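Prolyl-tRNA synthetase (PDB 6UYH) probably charges tRNA(Pro) with proline, activating the amino acid with ATP in a class II synthetase core that here holds halofuginone and an ATP analogue. Local coordinates at residues T207-E212 / I438-S443; S443-E448 / N493-E498. One frame throughout, in Å; residues are numbered along the deposited sequence.

Contact 1: T207-E212 / I438-S443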
ATOM      1  N   THR A 207      14.220  11.993  23.737  1.00 20.69           N
ATOM      2  CA  THR A 207      14.224  10.589  24.113  1.00 22.24           C
ATOM      3  C   THR A 207      13.105  10.339  25.119  1.00 29.59           C
ATOM      4  O   THR A 207      12.788  11.203  25.934  1.00 28.13           O
ATOM      5  CB  THR A 207      15.566  10.185  24.731  1.00 22.07           C
ATOM      6  OG1 THR A 207      15.812  11.002  25.875  1.00 26.77           O
ATOM      7  CG2 THR A 207      16.693  10.395  23.742  1.00 26.54           C
ATOM      8  N   LYS A 208      12.512   9.154  25.057  1.00 24.64           N
ATOM      9  CA  LYS A 208      11.523   8.780  26.056  1.00 24.17           C
ATOM     10  C   LYS A 208      12.194   8.337  27.354  1.00 24.78           C
ATOM     11  O   LYS A 208      13.343   7.880  27.371  1.00 24.11           O
ATOM     12  CB  LYS A 208      10.616   7.670  25.524  1.00 21.28           C
ATOM     13  CG  LYS A 208       9.671   8.140  24.447  1.00 27.67           C
ATOM     14  CD  LYS A 208       8.660   7.058  24.130  1.00 33.85           C
ATOM     15  CE  LYS A 208       7.793   7.447  22.951  1.00 36.50           C
ATOM     16  NZ  LYS A 208       6.782   6.392  22.682  1.00 39.07           N
ATOM     17  N   THR A 209      11.475   8.517  28.465  1.00 22.12           N
ATOM     18  CA  THR A 209      11.955   8.028  29.749  1.00 23.52           C
ATOM     19  C   THR A 209      11.880   6.499  29.810  1.00 24.66           C
ATOM     20  O   THR A 209      11.286   5.845  28.951  1.00 30.53           O
ATOM     21  CB  THR A 209      11.127   8.621  30.883  1.00 32.47           C
ATOM     22  OG1 THR A 209       9.761   8.230  30.699  1.00 30.90           O
ATOM     23  CG2 THR A 209      11.206  10.130  30.851  1.00 30.03           C
ATOM     24  N   GLU A 210      12.460   5.931  30.872  1.00 27.63           N
ATOM     25  CA  GLU A 210      12.481   4.475  30.995  1.00 34.75           C
ATOM     26  C   GLU A 210      11.068   3.895  31.008  1.00 39.44           C
ATOM     27  O   GLU A 210      10.826   2.818  30.451  1.00 37.09           O
ATOM     28  CB  GLU A 210      13.251   4.063  32.249  1.00 40.90           C
ATOM     29  CG  GLU A 210      14.745   4.350  32.166  1.00 46.99           C
ATOM     30  CD  GLU A 210      15.403   3.679  30.970  1.00 57.57           C
ATOM     31  OE1 GLU A 210      15.213   2.457  30.800  1.00 54.88           O
ATOM     32  OE2 GLU A 210      16.101   4.375  30.196  1.00 57.43           O
ATOM     33  N   ASN A 211      10.116   4.606  31.615  1.00 33.57           N
ATOM     34  CA  ASN A 211       8.756   4.086  31.703  1.00 38.88           C
ATOM     35  C   ASN A 211       8.038   4.130  30.362  1.00 40.94           C
ATOM     36  O   ASN A 211       7.199   3.266  30.084  1.00 40.39           O
ATOM     37  CB  ASN A 211       7.959   4.864  32.756  1.00 47.06           C
ATOM     38  CG  ASN A 211       6.494   4.458  32.800  1.00 55.23           C
ATOM     39  OD1 ASN A 211       6.165   3.317  33.123  1.00 55.70           O
ATOM     40  ND2 ASN A 211       5.606   5.397  32.483  1.00 54.42           N
ATOM     41  N   GLU A 212       8.352   5.108  29.514  1.00 30.74           N
ATOM     42  CA  GLU A 212       7.634   5.270  28.263  1.00 28.07           C
ATOM     43  C   GLU A 212       8.326   4.621  27.075  1.00 26.46           C
ATOM     44  O   GLU A 212       7.690   4.446  26.034  1.00 29.37           O
ATOM     45  CB  GLU A 212       7.407   6.757  27.970  1.00 28.60           C
ATOM     46  CG  GLU A 212       6.378   7.403  28.883  1.00 35.63           C
ATOM     47  CD  GLU A 212       4.968   6.909  28.604  1.00 45.07           C
ATOM     48  OE1 GLU A 212       4.634   6.702  27.418  1.00 47.40           O
ATOM     49  OE2 GLU A 212       4.198   6.723  29.568  1.00 52.42           O
ATOM     50  N   ILE A 438      10.406  20.341  33.393  1.00 20.21           N
ATOM     51  CA  ILE A 438      10.650  20.159  34.823  1.00 21.00           C
ATOM     52  C   ILE A 438      12.073  19.661  35.051  1.00 19.45           C
ATOM     53  O   ILE A 438      12.639  18.967  34.192  1.00 18.95           O
ATOM     54  CB  ILE A 438       9.629  19.195  35.459  1.00 23.47           C
ATOM     55  CG1 ILE A 438       9.791  17.771  34.916  1.00 19.27           C
ATOM     56  CG2 ILE A 438       8.218  19.698  35.239  1.00 25.25           C
ATOM     57  CD1 ILE A 438       9.107  16.718  35.779  1.00 20.81           C
ATOM     58  N   PRO A 439      12.687  19.992  36.185  1.00 19.83           N
ATOM     59  CA  PRO A 439      13.938  19.328  36.561  1.00 20.56           C
ATOM     60  C   PRO A 439      13.683  17.839  36.684  1.00 19.29           C
ATOM     61  O   PRO A 439      12.652  17.413  37.207  1.00 22.88           O
ATOM     62  CB  PRO A 439      14.298  19.952  37.918  1.00 21.03           C
ATOM     63  CG  PRO A 439      13.248  20.930  38.233  1.00 25.20           C
ATOM     64  CD  PRO A 439      12.122  20.808  37.273  1.00 22.31           C
ATOM     65  N   TRP A 440      14.616  17.039  36.181  1.00 18.91           N
ATOM     66  CA  TRP A 440      14.347  15.620  36.027  1.00 18.64           C
ATOM     67  C   TRP A 440      15.568  14.807  36.424  1.00 18.62           C
ATOM     68  O   TRP A 440      16.687  15.153  36.049  1.00 18.83           O
ATOM     69  CB  TRP A 440      13.953  15.321  34.576  1.00 19.74           C
ATOM     70  CG  TRP A 440      13.658  13.888  34.297  1.00 20.28           C
ATOM     71  CD1 TRP A 440      14.316  13.075  33.425  1.00 20.81           C
ATOM     72  CD2 TRP A 440      12.634  13.085  34.899  1.00 19.93           C
ATOM     73  NE1 TRP A 440      13.763  11.817  33.442  1.00 20.49           N
ATOM     74  CE2 TRP A 440      12.725  11.798  34.330  1.00 19.82           C
ATOM     75  CE3 TRP A 440      11.643  13.331  35.849  1.00 22.69           C
ATOM     76  CZ2 TRP A 440      11.868  10.755  34.693  1.00 26.31           C
ATOM     77  CZ3 TRP A 440      10.795  12.290  36.215  1.00 23.86           C
ATOM     78  CH2 TRP A 440      10.913  11.024  35.637  1.00 24.79           C
ATOM     79  N   HIS A 441      15.351  13.754  37.210  1.00 18.76           N
ATOM     80  CA  HIS A 441      16.312  12.666  37.338  1.00 18.75           C
ATOM     81  C   HIS A 441      15.562  11.386  37.019  1.00 18.70           C
ATOM     82  O   HIS A 441      14.541  11.095  37.648  1.00 22.37           O
ATOM     83  CB  HIS A 441      16.937  12.598  38.734  1.00 19.16           C
ATOM     84  CG  HIS A 441      18.063  11.617  38.829  1.00 21.79           C
ATOM     85  ND1 HIS A 441      19.340  11.983  39.197  1.00 22.84           N
ATOM     86  CD2 HIS A 441      18.109  10.285  38.583  1.00 21.49           C
ATOM     87  CE1 HIS A 441      20.123  10.918  39.182  1.00 21.59           C
ATOM     88  NE2 HIS A 441      19.401   9.875  38.808  1.00 22.19           N
ATOM     89  N   GLU A 442      16.070  10.625  36.052  1.00 18.48           N
ATOM     90  CA  GLU A 442      15.336   9.478  35.523  1.00 22.78           C
ATOM     91  C   GLU A 442      14.970   8.491  36.624  1.00 21.63           C
ATOM     92  O   GLU A 442      15.816   8.089  37.433  1.00 24.46           O
ATOM     93  CB  GLU A 442      16.167   8.778  34.447  1.00 24.54           C
ATOM     94  CG  GLU A 442      15.553   7.466  33.957  1.00 26.14           C
ATOM     95  CD  GLU A 442      14.168   7.656  33.336  1.00 35.08           C
ATOM     96  OE1 GLU A 442      13.994   8.595  32.531  1.00 33.06           O
ATOM     97  OE2 GLU A 442      13.257   6.867  33.666  1.00 36.49           O
ATOM     98  N   SER A 443      13.695   8.097  36.642  1.00 21.93           N
ATOM     99  CA  SER A 443      13.151   7.191  37.642  1.00 27.51           C
ATOM    100  C   SER A 443      11.724   6.810  37.272  1.00 30.18           C
ATOM    101  O   SER A 443      10.877   7.693  37.111  1.00 25.78           O
ATOM    102  CB  SER A 443      13.176   7.844  39.023  1.00 35.82           C
ATOM    103  OG  SER A 443      12.360   7.149  39.943  1.00 32.69           O
TER
HETATM  104  O   HOH W   1      10.403   6.678  33.732  1.00 30.52           O

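Contact 2: S443-E448 / N493-E498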
ATOM      1  N   SER A 443      13.695   8.097  36.642  1.00 21.93           N
ATOM      2  CA  SER A 443      13.151   7.191  37.642  1.00 27.51           C
ATOM      3  C   SER A 443      11.724   6.810  37.272  1.00 30.18           C
ATOM      4  O   SER A 443      10.877   7.693  37.111  1.00 25.78           O
ATOM      5  CB  SER A 443      13.176   7.844  39.023  1.00 35.82           C
ATOM      6  OG  SER A 443      12.360   7.149  39.943  1.00 32.69           O
ATOM      7  N   LYS A 444      11.443   5.510  37.132  1.00 30.98           N
ATOM      8  CA  LYS A 444      10.061   5.087  36.908  1.00 30.42           C
ATOM      9  C   LYS A 444       9.162   5.515  38.063  1.00 27.37           C
ATOM     10  O   LYS A 444       8.020   5.944  37.850  1.00 29.90           O
ATOM     11  CB  LYS A 444       9.994   3.569  36.717  1.00 30.63           C
ATOM     12  CG  LYS A 444      10.600   3.069  35.417  1.00 35.52           C
ATOM     13  CD  LYS A 444      10.549   1.547  35.339  1.00 44.42           C
ATOM     14  CE  LYS A 444      11.007   1.044  33.978  1.00 52.64           C
ATOM     15  NZ  LYS A 444      11.043  -0.447  33.909  1.00 59.40           N
ATOM     16  N   ALA A 445       9.662   5.403  39.294  1.00 30.06           N
ATOM     17  CA  ALA A 445       8.857   5.749  40.460  1.00 34.08           C
ATOM     18  C   ALA A 445       8.548   7.241  40.507  1.00 34.34           C
ATOM     19  O   ALA A 445       7.439   7.637  40.887  1.00 30.47           O
ATOM     20  CB  ALA A 445       9.569   5.308  41.738  1.00 37.79           C
ATOM     21  N   ALA A 446       9.519   8.089  40.145  1.00 29.64           N
ATOM     22  CA  ALA A 446       9.247   9.521  40.104  1.00 23.56           C
ATOM     23  C   ALA A 446       8.182   9.833  39.066  1.00 23.84           C
ATOM     24  O   ALA A 446       7.264  10.621  39.317  1.00 26.60           O
ATOM     25  CB  ALA A 446      10.526  10.304  39.804  1.00 21.52           C
ATOM     26  N   GLU A 447       8.269   9.198  37.898  1.00 22.51           N
ATOM     27  CA  GLU A 447       7.276   9.450  36.861  1.00 20.34           C
ATOM     28  C   GLU A 447       5.885   9.015  37.311  1.00 25.19           C
ATOM     29  O   GLU A 447       4.891   9.706  37.048  1.00 27.15           O
ATOM     30  CB  GLU A 447       7.677   8.733  35.571  1.00 25.83           C
ATOM     31  CG  GLU A 447       6.703   8.944  34.434  1.00 30.21           C
ATOM     32  CD  GLU A 447       7.247   8.469  33.100  1.00 37.97           C
ATOM     33  OE1 GLU A 447       8.477   8.238  32.994  1.00 31.81           O
ATOM     34  OE2 GLU A 447       6.432   8.334  32.162  1.00 39.72           O
ATOM     35  N   GLU A 448       5.791   7.867  37.982  1.00 25.68           N
ATOM     36  CA  GLU A 448       4.498   7.407  38.479  1.00 30.14           C
ATOM     37  C   GLU A 448       3.953   8.351  39.544  1.00 27.66           C
ATOM     38  O   GLU A 448       2.752   8.644  39.575  1.00 28.79           O
ATOM     39  CB  GLU A 448       4.627   5.985  39.023  1.00 32.18           C
ATOM     40  CG  GLU A 448       3.352   5.429  39.653  1.00 43.74           C
ATOM     41  CD  GLU A 448       2.193   5.319  38.671  1.00 53.22           C
ATOM     42  OE1 GLU A 448       2.438   5.159  37.449  1.00 43.56           O
ATOM     43  OE2 GLU A 448       1.031   5.393  39.131  1.00 58.92           O
ATOM     44  N   ASN A 493      14.253  17.420  43.172  1.00 21.70           N
ATOM     45  CA  ASN A 493      13.449  16.376  42.542  1.00 21.35           C
ATOM     46  C   ASN A 493      11.969  16.581  42.877  1.00 23.23           C
ATOM     47  O   ASN A 493      11.615  16.906  44.013  1.00 25.70           O
ATOM     48  CB  ASN A 493      13.936  15.012  43.047  1.00 21.38           C
ATOM     49  CG  ASN A 493      13.567  13.876  42.149  1.00 20.86           C
ATOM     50  OD1 ASN A 493      12.400  13.677  41.816  1.00 25.24           O
ATOM     51  ND2 ASN A 493      14.572  13.096  41.751  1.00 23.49           N
ATOM     52  N   PHE A 494      11.101  16.415  41.871  1.00 21.58           N
ATOM     53  CA  PHE A 494       9.660  16.519  42.094  1.00 24.38           C
ATOM     54  C   PHE A 494       9.117  15.390  42.960  1.00 28.21           C
ATOM     55  O   PHE A 494       8.027  15.529  43.524  1.00 32.44           O
ATOM     56  CB  PHE A 494       8.896  16.515  40.766  1.00 25.42           C
ATOM     57  CG  PHE A 494       8.695  17.880  40.164  1.00 24.15           C
ATOM     58  CD1 PHE A 494       9.615  18.896  40.368  1.00 25.89           C
ATOM     59  CD2 PHE A 494       7.573  18.145  39.384  1.00 25.89           C
ATOM     60  CE1 PHE A 494       9.424  20.152  39.800  1.00 24.42           C
ATOM     61  CE2 PHE A 494       7.379  19.399  38.825  1.00 26.42           C
ATOM     62  CZ  PHE A 494       8.306  20.397  39.032  1.00 25.05           C
ATOM     63  N   TYR A 495       9.837  14.277  43.061  1.00 26.39           N
ATOM     64  CA  TYR A 495       9.419  13.131  43.853  1.00 24.28           C
ATOM     65  C   TYR A 495      10.151  13.178  45.187  1.00 27.34           C
ATOM     66  O   TYR A 495      11.363  12.906  45.222  1.00 27.87           O
ATOM     67  CB  TYR A 495       9.742  11.841  43.099  1.00 26.58           C
ATOM     68  CG  TYR A 495       9.342  10.545  43.771  1.00 31.66           C
ATOM     69  CD1 TYR A 495       8.267  10.482  44.656  1.00 30.54           C
ATOM     70  CD2 TYR A 495      10.040   9.372  43.501  1.00 33.62           C
ATOM     71  CE1 TYR A 495       7.910   9.280  45.256  1.00 31.16           C
ATOM     72  CE2 TYR A 495       9.694   8.174  44.091  1.00 36.52           C
ATOM     73  CZ  TYR A 495       8.630   8.131  44.966  1.00 38.93           C
ATOM     74  OH  TYR A 495       8.292   6.933  45.551  1.00 42.34           O
ATOM     75  N   PRO A 496       9.482  13.523  46.299  1.00 26.28           N
ATOM     76  CA  PRO A 496      10.218  13.743  47.559  1.00 29.79           C
ATOM     77  C   PRO A 496      10.969  12.524  48.063  1.00 28.11           C
ATOM     78  O   PRO A 496      12.015  12.683  48.712  1.00 29.60           O
ATOM     79  CB  PRO A 496       9.113  14.164  48.541  1.00 34.01           C
ATOM     80  CG  PRO A 496       8.025  14.695  47.680  1.00 31.95           C
ATOM     81  CD  PRO A 496       8.054  13.847  46.440  1.00 33.78           C
ATOM     82  N   GLU A 497      10.464  11.313  47.812  1.00 32.15           N
ATOM     83  CA  GLU A 497      11.187  10.112  48.214  1.00 34.19           C
ATOM     84  C   GLU A 497      12.541  10.006  47.533  1.00 33.30           C
ATOM     85  O   GLU A 497      13.424   9.305  48.041  1.00 32.97           O
ATOM     86  CB  GLU A 497      10.364   8.860  47.906  1.00 40.11           C
ATOM     87  CG  GLU A 497       9.114   8.734  48.748  1.00 56.66           C
ATOM     88  CD  GLU A 497       9.422   8.777  50.230  1.00 67.41           C
ATOM     89  OE1 GLU A 497      10.366   8.079  50.660  1.00 69.14           O
ATOM     90  OE2 GLU A 497       8.730   9.519  50.959  1.00 72.66           O
ATOM     91  N   GLU A 498      12.727  10.673  46.397  1.00 26.88           N
ATOM     92  CA  GLU A 498      13.999  10.636  45.688  1.00 27.91           C
ATOM     93  C   GLU A 498      14.686  11.998  45.672  1.00 25.09           C
ATOM     94  O   GLU A 498      15.377  12.342  44.710  1.00 25.67           O
ATOM     95  CB  GLU A 498      13.803  10.092  44.276  1.00 25.18           C
ATOM     96  CG  GLU A 498      13.498   8.596  44.303  1.00 32.06           C
ATOM     97  CD  GLU A 498      13.236   7.985  42.940  1.00 35.95           C
ATOM     98  OE1 GLU A 498      13.148   8.721  41.933  1.00 32.44           O
ATOM     99  OE2 GLU A 498      13.108   6.745  42.884  1.00 38.18           O
TER

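Contact 1: T207-E212 / I438-S443
E442 reaches out from the end of strand 435-440 and sets its carboxylate against T209 and E210, in the loop that joins strands 204-207 and 219-227. CB of E442 starts out toward this loop, with CG anti to the backbone N (chi1 173°), and a bend at chi2 brings the carboxylate back beside the indole of W440. CG lies 3.7 Å from CG of E210, whose own bent side chain crosses at about a right angle. The two carboxylate oxygens then part company. OE1 sits at the indole edge, in its plane, where it takes a weak hydrogen bond from W440 NE1 (3.4 Å), and it also touches CB of T209 at 3.3 Å. OE2 accepts the backbone N-H of E210 at 3.1 Å, the donor standing well above the carboxylate plane. A water donates to the same OE2 (2.9 Å) and accepts from N211 N at 3.0 Å, which ties a second loop amide to the glutamate. Beside the carboxylate, the methyl CG2 of T209 packs obliquely on W440 CZ2, while OG1 of T209 is taken by E447 and S475. A backbone N-H, a water and, weakly, an indole N-H thus probably help E442 keep its charge where C-terminal domain meets catalytic core, despite E210 OE2 lying 5.1 Å from E442 OE2.

Contact 2: S443-E448 / N493-E498
S443 is the N-cap of helix 444-457, and its hydroxyl links the start of that helix to E498 in the loop leading to strand 505-512, within the C-terminal domain of the synthetase. OG donates to E498 OE1 at 2.7 Å, meeting the syn lone pair of the carboxylate, and the same OG accepts from A446 N at 3.0 Å in a nearly straight capping bond (164°). A chi1 of 165° swings OG away from the serine's own N, to where it can serve A446 N and E498 OE1 together. A carboxylate so near the N-terminus of a helix would probably be stabilised by the helix dipole as well as by the serine.

Alongside this polar pair runs an apolar one. The Y495 side chain lies against the first turn of the helix: its CB meets CB of A446 at 3.7 Å, and its CD2 comes within 3.5 Å of A446 CA, obliquely to the ring, while CE2 touches the methyl of A445. The carbonyl oxygen of A445 stands over one ring face, offset toward the rim, and CB of E497 lies over the opposite face, likewise near the rim, so the ring sits between the helix and its own loop. E498 OE1 lies in plane at the ring edge.

Further out, the loop is shaped by its own bonds. E498 N donates to Y495 O, bringing the glutamate back toward the helix, and its chain runs extended beyond CG to the serine. Y449, a turn later in the helix, meets the Y495 ring. N493 ND2 binds the carbonyl of K501, and its other amide atom closes an Asx turn: OD1 accepts from Y495 N at 2.9 Å, the donor tilted 19° from the carbonyl plane.

The segments share S443, which ends 438-443 without touching the 207-212 loop and caps helix 444-457 in contact 2. Both contacts are partly buried, contact 2 farther from the chain's centre (about 30 Å against 22 Å, centre to centre). Contact 1 joins the class II core to the C-terminal domain, whereas contact 2 stays within that domain. Each centres on a glutamate carboxylate, served by backbone amide, indole and water in contact 1 and by a serine hydroxyl in contact 2, which adds two alanines packed on a tyrosine where contact 1 has one threonine methyl on an indole. E447, on the helix of contact 2, reaches back to the contact 1 loop, its OE2 probably binding N211 ND2, and I438 packs on F494.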